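PDB 5GVV: glycosyl transferase family 8 from Streptococcus pneumoniae, which transfers galactose from UDP-galactose to the terminal glucose of the already glycosylated serine-rich repeat protein PsrP, the third step of its O-glycosylation. Local coordinates for residues I292-E297 against S392-M397; L347-D352 against I370-T375. All coordinates share one frame; numbering follows the deposited sequence.

Interaction 1: I292-E297 against S392-M397; sequences IDYLAE and SIPKKM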
loop_
_atom_site.group_PDB
_atom_site.type_symbol
_atom_site.label_atom_id
_atom_site.label_comp_id
_atom_site.label_asym_id
_atom_site.label_seq_id
_atom_site.Cartn_x
_atom_site.Cartn_y
_atom_site.Cartn_z
ATOM N N ILE A 292 -10.931 -16.846 -26.545
ATOM C CA ILE A 292 -10.789 -16.761 -25.085
ATOM C C ILE A 292 -11.526 -15.566 -24.457
ATOM O O ILE A 292 -12.121 -15.692 -23.379
ATOM C CB ILE A 292 -9.296 -16.801 -24.627
ATOM C CG1 ILE A 292 -9.199 -16.911 -23.104
ATOM C CG2 ILE A 292 -8.531 -15.580 -25.116
ATOM C CD1 ILE A 292 -9.931 -18.115 -22.541
ATOM N N ASP A 293 -11.509 -14.418 -25.132
ATOM C CA ASP A 293 -12.212 -13.243 -24.620
ATOM C C ASP A 293 -13.713 -13.508 -24.569
ATOM O O ASP A 293 -14.382 -13.211 -23.575
ATOM C CB ASP A 293 -11.931 -12.022 -25.498
ATOM C CG ASP A 293 -10.467 -11.635 -25.506
ATOM O OD1 ASP A 293 -9.654 -12.388 -26.089
ATOM O OD2 ASP A 293 -10.131 -10.577 -24.935
ATOM N N TYR A 294 -14.236 -14.076 -25.650
ATOM C CA TYR A 294 -15.650 -14.400 -25.731
ATOM C C TYR A 294 -16.041 -15.392 -24.640
ATOM O O TYR A 294 -17.041 -15.195 -23.949
ATOM C CB TYR A 294 -15.983 -14.970 -27.113
ATOM C CG TYR A 294 -17.380 -15.530 -27.201
ATOM C CD1 TYR A 294 -18.473 -14.695 -27.408
ATOM C CD2 TYR A 294 -17.608 -16.890 -27.060
ATOM C CE1 TYR A 294 -19.755 -15.208 -27.483
ATOM C CE2 TYR A 294 -18.880 -17.409 -27.124
ATOM C CZ TYR A 294 -19.945 -16.567 -27.337
ATOM O OH TYR A 294 -21.207 -17.099 -27.400
ATOM N N LEU A 295 -15.249 -16.453 -24.484
ATOM C CA LEU A 295 -15.533 -17.484 -23.484
ATOM C C LEU A 295 -15.542 -16.890 -22.079
ATOM O O LEU A 295 -16.428 -17.179 -21.276
ATOM C CB LEU A 295 -14.515 -18.623 -23.567
ATOM C CG LEU A 295 -14.415 -19.375 -24.895
ATOM C CD1 LEU A 295 -13.386 -20.497 -24.814
ATOM C CD2 LEU A 295 -15.770 -19.917 -25.331
ATOM N N ALA A 296 -14.551 -16.054 -21.787
ATOM C CA ALA A 296 -14.476 -15.384 -20.494
ATOM C C ALA A 296 -15.728 -14.556 -20.232
ATOM O O ALA A 296 -16.292 -14.607 -19.133
ATOM C CB ALA A 296 -13.239 -14.507 -20.423
ATOM N N GLU A 297 -16.141 -13.784 -21.236
ATOM C CA GLU A 297 -17.326 -12.933 -21.131
ATOM C C GLU A 297 -18.577 -13.760 -20.852
ATOM O O GLU A 297 -19.403 -13.391 -20.015
ATOM C CB GLU A 297 -17.523 -12.124 -22.423
ATOM C CG GLU A 297 -16.510 -11.003 -22.637
ATOM C CD GLU A 297 -16.558 -10.410 -24.037
ATOM O OE1 GLU A 297 -16.189 -9.226 -24.186
ATOM O OE2 GLU A 297 -16.950 -11.127 -24.983
ATOM N N SER A 392 -16.443 -20.717 -35.419
ATOM C CA SER A 392 -17.275 -19.597 -35.840
ATOM C C SER A 392 -18.622 -19.580 -35.130
ATOM O O SER A 392 -19.411 -18.652 -35.307
ATOM C CB SER A 392 -17.447 -19.584 -37.354
ATOM O OG SER A 392 -16.254 -19.128 -37.966
ATOM N N ILE A 393 -18.883 -20.611 -34.328
ATOM C CA ILE A 393 -20.069 -20.639 -33.474
ATOM C C ILE A 393 -19.674 -21.079 -32.060
ATOM O O ILE A 393 -20.019 -22.179 -31.623
ATOM C CB ILE A 393 -21.147 -21.569 -34.054
ATOM C CG1 ILE A 393 -21.382 -21.239 -35.524
ATOM C CG2 ILE A 393 -22.477 -21.432 -33.308
ATOM C CD1 ILE A 393 -21.754 -22.404 -36.311
ATOM N N PRO A 394 -18.948 -20.207 -31.339
ATOM C CA PRO A 394 -18.398 -20.550 -30.023
ATOM C C PRO A 394 -19.459 -20.724 -28.939
ATOM O O PRO A 394 -19.118 -21.208 -27.859
ATOM C CB PRO A 394 -17.502 -19.353 -29.693
ATOM C CG PRO A 394 -18.069 -18.224 -30.478
ATOM C CD PRO A 394 -18.559 -18.847 -31.755
ATOM N N LYS A 395 -20.703 -20.332 -29.214
ATOM C CA LYS A 395 -21.814 -20.608 -28.302
ATOM C C LYS A 395 -21.869 -22.099 -27.989
ATOM O O LYS A 395 -22.231 -22.502 -26.880
ATOM C CB LYS A 395 -23.144 -20.197 -28.936
ATOM C CG LYS A 395 -23.267 -18.725 -29.275
ATOM C CD LYS A 395 -23.516 -18.523 -30.774
ATOM C CE LYS A 395 -22.210 -18.474 -31.546
ATOM N NZ LYS A 395 -21.363 -17.359 -31.094
ATOM N N LYS A 396 -21.503 -22.914 -28.978
ATOM C CA LYS A 396 -21.513 -24.365 -28.830
ATOM C C LYS A 396 -20.485 -24.868 -27.813
ATOM O O LYS A 396 -20.734 -25.852 -27.109
ATOM C CB LYS A 396 -21.316 -25.042 -30.192
ATOM C CG LYS A 396 -22.521 -24.877 -31.120
ATOM C CD LYS A 396 -22.356 -25.650 -32.412
ATOM C CE LYS A 396 -23.699 -25.829 -33.118
ATOM N NZ LYS A 396 -24.448 -24.549 -33.281
HETATM N N MSE A 397 -19.331 -24.215 -27.729
HETATM C CA MSE A 397 -18.359 -24.629 -26.720
HETATM C C MSE A 397 -18.753 -24.122 -25.341
HETATM O O MSE A 397 -18.462 -24.771 -24.330
HETATM C CB MSE A 397 -16.935 -24.188 -27.047
HETATM C CG MSE A 397 -15.928 -24.781 -26.041
HETATM SE SE MSE A 397 -14.121 -24.244 -26.366
HETATM C CE MSE A 397 -13.788 -25.326 -27.932
#

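Interaction 2: L347-D352 against I370-T375; sequences LDLNHD and IAFDNT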
loop_
_atom_site.group_PDB
_atom_site.type_symbol
_atom_site.label_atom_id
_atom_site.label_comp_id
_atom_site.label_asym_id
_atom_site.label_seq_id
_atom_site.Cartn_x
_atom_site.Cartn_y
_atom_site.Cartn_z
ATOM N N LEU A 347 -8.695 -27.001 -22.124
ATOM C CA LEU A 347 -9.171 -26.374 -23.358
ATOM C C LEU A 347 -8.020 -26.232 -24.352
ATOM O O LEU A 347 -7.136 -25.382 -24.174
ATOM C CB LEU A 347 -9.776 -24.995 -23.073
ATOM C CG LEU A 347 -10.944 -24.901 -22.089
ATOM C CD1 LEU A 347 -11.430 -23.463 -21.952
ATOM C CD2 LEU A 347 -12.077 -25.795 -22.514
ATOM N N ASP A 348 -8.037 -27.059 -25.396
ATOM C CA ASP A 348 -7.005 -27.018 -26.421
ATOM C C ASP A 348 -7.328 -25.907 -27.410
ATOM O O ASP A 348 -7.885 -26.165 -28.479
ATOM C CB ASP A 348 -6.934 -28.363 -27.145
ATOM C CG ASP A 348 -5.610 -28.581 -27.840
ATOM O OD1 ASP A 348 -4.753 -27.669 -27.789
ATOM O OD2 ASP A 348 -5.427 -29.663 -28.439
ATOM N N LEU A 349 -6.965 -24.673 -27.057
ATOM C CA LEU A 349 -7.376 -23.505 -27.836
ATOM C C LEU A 349 -6.219 -22.772 -28.514
ATOM O O LEU A 349 -6.446 -21.824 -29.268
ATOM C CB LEU A 349 -8.131 -22.520 -26.943
ATOM C CG LEU A 349 -9.280 -23.076 -26.111
ATOM C CD1 LEU A 349 -9.929 -21.978 -25.280
ATOM C CD2 LEU A 349 -10.295 -23.749 -26.998
ATOM N N ASN A 350 -4.990 -23.201 -28.245
ATOM C CA ASN A 350 -3.809 -22.499 -28.753
ATOM C C ASN A 350 -3.475 -22.868 -30.198
ATOM O O ASN A 350 -3.609 -24.023 -30.596
ATOM C CB ASN A 350 -2.606 -22.762 -27.846
ATOM C CG ASN A 350 -2.351 -24.238 -27.641
ATOM O OD1 ASN A 350 -3.239 -24.977 -27.215
ATOM N ND2 ASN A 350 -1.139 -24.682 -27.958
ATOM N N HIS A 351 -3.007 -21.884 -30.964
ATOM C CA HIS A 351 -2.844 -22.029 -32.408
ATOM C C HIS A 351 -1.500 -22.573 -32.911
ATOM O O HIS A 351 -1.451 -23.202 -33.967
ATOM C CB HIS A 351 -3.167 -20.703 -33.107
ATOM C CG HIS A 351 -4.619 -20.532 -33.438
ATOM N ND1 HIS A 351 -5.204 -21.101 -34.548
ATOM C CD2 HIS A 351 -5.603 -19.850 -32.801
ATOM C CE1 HIS A 351 -6.482 -20.781 -34.584
ATOM N NE2 HIS A 351 -6.755 -20.025 -33.536
ATOM N N ASP A 352 -0.408 -22.344 -32.191
ATOM C CA ASP A 352 0.874 -22.812 -32.714
ATOM C C ASP A 352 1.142 -24.279 -32.381
ATOM O O ASP A 352 0.248 -24.989 -31.914
ATOM C CB ASP A 352 2.034 -21.926 -32.265
ATOM C CG ASP A 352 3.065 -21.732 -33.363
ATOM O OD1 ASP A 352 3.903 -22.640 -33.568
ATOM O OD2 ASP A 352 3.025 -20.677 -34.033
ATOM N N ILE A 370 -11.375 -30.656 -24.607
ATOM C CA ILE A 370 -12.168 -30.310 -25.783
ATOM C C ILE A 370 -11.417 -29.279 -26.617
ATOM O O ILE A 370 -10.446 -28.680 -26.147
ATOM C CB ILE A 370 -13.566 -29.787 -25.401
ATOM C CG1 ILE A 370 -13.458 -28.488 -24.597
ATOM C CG2 ILE A 370 -14.323 -30.850 -24.602
ATOM C CD1 ILE A 370 -14.803 -27.884 -24.232
ATOM N N ALA A 371 -11.850 -29.077 -27.856
ATOM C CA ALA A 371 -11.121 -28.186 -28.755
ATOM C C ALA A 371 -12.043 -27.531 -29.774
ATOM O O ALA A 371 -13.213 -27.908 -29.899
ATOM C CB ALA A 371 -10.006 -28.948 -29.463
ATOM N N PHE A 372 -11.519 -26.535 -30.484
ATOM C CA PHE A 372 -12.216 -25.978 -31.641
ATOM C C PHE A 372 -11.767 -26.717 -32.891
ATOM O O PHE A 372 -10.705 -27.342 -32.884
ATOM C CB PHE A 372 -11.928 -24.484 -31.800
ATOM C CG PHE A 372 -12.758 -23.601 -30.905
ATOM C CD1 PHE A 372 -14.134 -23.518 -31.075
ATOM C CD2 PHE A 372 -12.161 -22.842 -29.908
ATOM C CE1 PHE A 372 -14.902 -22.701 -30.259
ATOM C CE2 PHE A 372 -12.920 -22.020 -29.086
ATOM C CZ PHE A 372 -14.294 -21.949 -29.264
ATOM N N ASP A 373 -12.567 -26.634 -33.956
ATOM C CA ASP A 373 -12.254 -27.280 -35.230
ATOM C C ASP A 373 -10.867 -26.897 -35.737
ATOM O O ASP A 373 -10.168 -27.714 -36.348
ATOM C CB ASP A 373 -13.317 -26.926 -36.285
ATOM C CG ASP A 373 -13.626 -25.437 -36.328
ATOM O OD1 ASP A 373 -12.863 -24.645 -35.736
ATOM O OD2 ASP A 373 -14.635 -25.052 -36.958
ATOM N N ASN A 374 -10.473 -25.654 -35.473
ATOM C CA ASN A 374 -9.198 -25.131 -35.958
ATOM C C ASN A 374 -8.079 -25.100 -34.908
ATOM O O ASN A 374 -7.029 -24.499 -35.144
ATOM C CB ASN A 374 -9.394 -23.725 -36.534
ATOM C CG ASN A 374 -9.867 -22.730 -35.488
ATOM O OD1 ASN A 374 -10.307 -23.119 -34.407
ATOM N ND2 ASN A 374 -9.792 -21.442 -35.811
ATOM N N THR A 375 -8.296 -25.729 -33.756
ATOM C CA THR A 375 -7.256 -25.772 -32.727
ATOM C C THR A 375 -6.911 -27.193 -32.282
ATOM O O THR A 375 -5.983 -27.388 -31.495
ATOM C CB THR A 375 -7.629 -24.933 -31.482
ATOM O OG1 THR A 375 -8.811 -25.467 -30.872
ATOM C CG2 THR A 375 -7.850 -23.467 -31.851
#

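Interaction 1: I292-E297 against S392-M397
Tyr294 lays one face of its ring against Pro394, and the two side chains cross at about a right angle. Pro394 CG stands 3.9 Å from the centroid of the Tyr294 ring and 27° from the ring normal, a CH-pi contact from over the face, displaced toward the rim. Beside it, Pro394 CB comes to 3.5 Å from Tyr294 CE2. The phenol reaches across because its CG lies anti to the backbone N (chi1 171°), which carries the ring out from helix 292-298 toward the proline. A proline suits this place because its compact, puckered ring presents the CB and CG methylenes to the aromatic face. At the rim of the phenol, the aliphatic part of Lys395 crosses the hydroxyl end, with CG 3.2 Å from Tyr294 OH. Bends at chi2, chi3 and chi4 fold the lysine back, leaving NZ 3.7 Å from that same OH, a proximity rather than a bond. Deeper in, compact, branched Leu295 meets the longer, unbranched Met397, present as selenomethionine, more loosely, Leu295 CD1 lying 4.1 Å from Met397 SE; both residues are buried. Val398, one residue farther along helix 395-402, touches both Tyr294 and Leu295. On the sheet side, Leu295 rests on Phe304 of strand 302-307, while Pro394 and Met397 pack on Phe372 of strand 369-372.

Interaction 2: L347-D352 against I370-T375
Thr375 OG1 is held by two bonds at once: it donates to Asp348 O at 2.7 Å and accepts from Phe372 N at 2.9 Å. The donated bond lies in the carbonyl plane of Asp348, and the hydroxyl occupies the position between the backbone N and the carbonyl carbon (chi1 62°), from which it can bridge the two segments. Leu347 pairs in parallel with Ile370, and Asp348 N bonds to Ile370 O at 3.0 Å. On the face of the sheet bearing Leu347 and Ile370, these side chains run side by side, Leu347 CD2 3.7 Å from Ile370 CG1. Leu349 follows, its CD2 set obliquely against Phe372 CD2 at 3.6 Å. Ala371, small enough for a close neighbour, brings its CB to 3.9 Å from Asp348 CB. Farther out, Thr375 CG2 sits over one face of the His351 ring, 4.2 Å from its centroid, whereas Asn374 ND2 lies at the ring edge, its amide turned 88° to the imidazole. His351 NE2 is hydrogen-bonded to Glu290, to which Asn374 ND2 also bonds weakly. The buried Asp348 carboxylate is satisfied by Lys354, Tyr359 and Tyr385; the salt bridge to Lys354 probably favours its ionised form. Lys354 NZ also bonds to Asn350 O and Thr375 O, joining the two segments.

In the fold
From the N terminus the chain first builds much of the seven-stranded mixed sheet and the site that holds UDP and manganese; both contacts lie away from that site, around a separate six-stranded parallel sheet. Helix 292-298 supplies the first half of interaction 1, and the chain then runs through strands 302-307 and 325-328 before reaching strand 345-348. Interaction 2 closes a short loop there, the beta-alpha-beta unit that returns through helix 356-364 to strand 369-372. Only afterwards does 392-397 close the longer loop of interaction 1, which wholly encloses the shorter one. Between the two contacts, Met397 reaches Ile370 and Leu295 meets Leu349, joining the helix pair to the sheet.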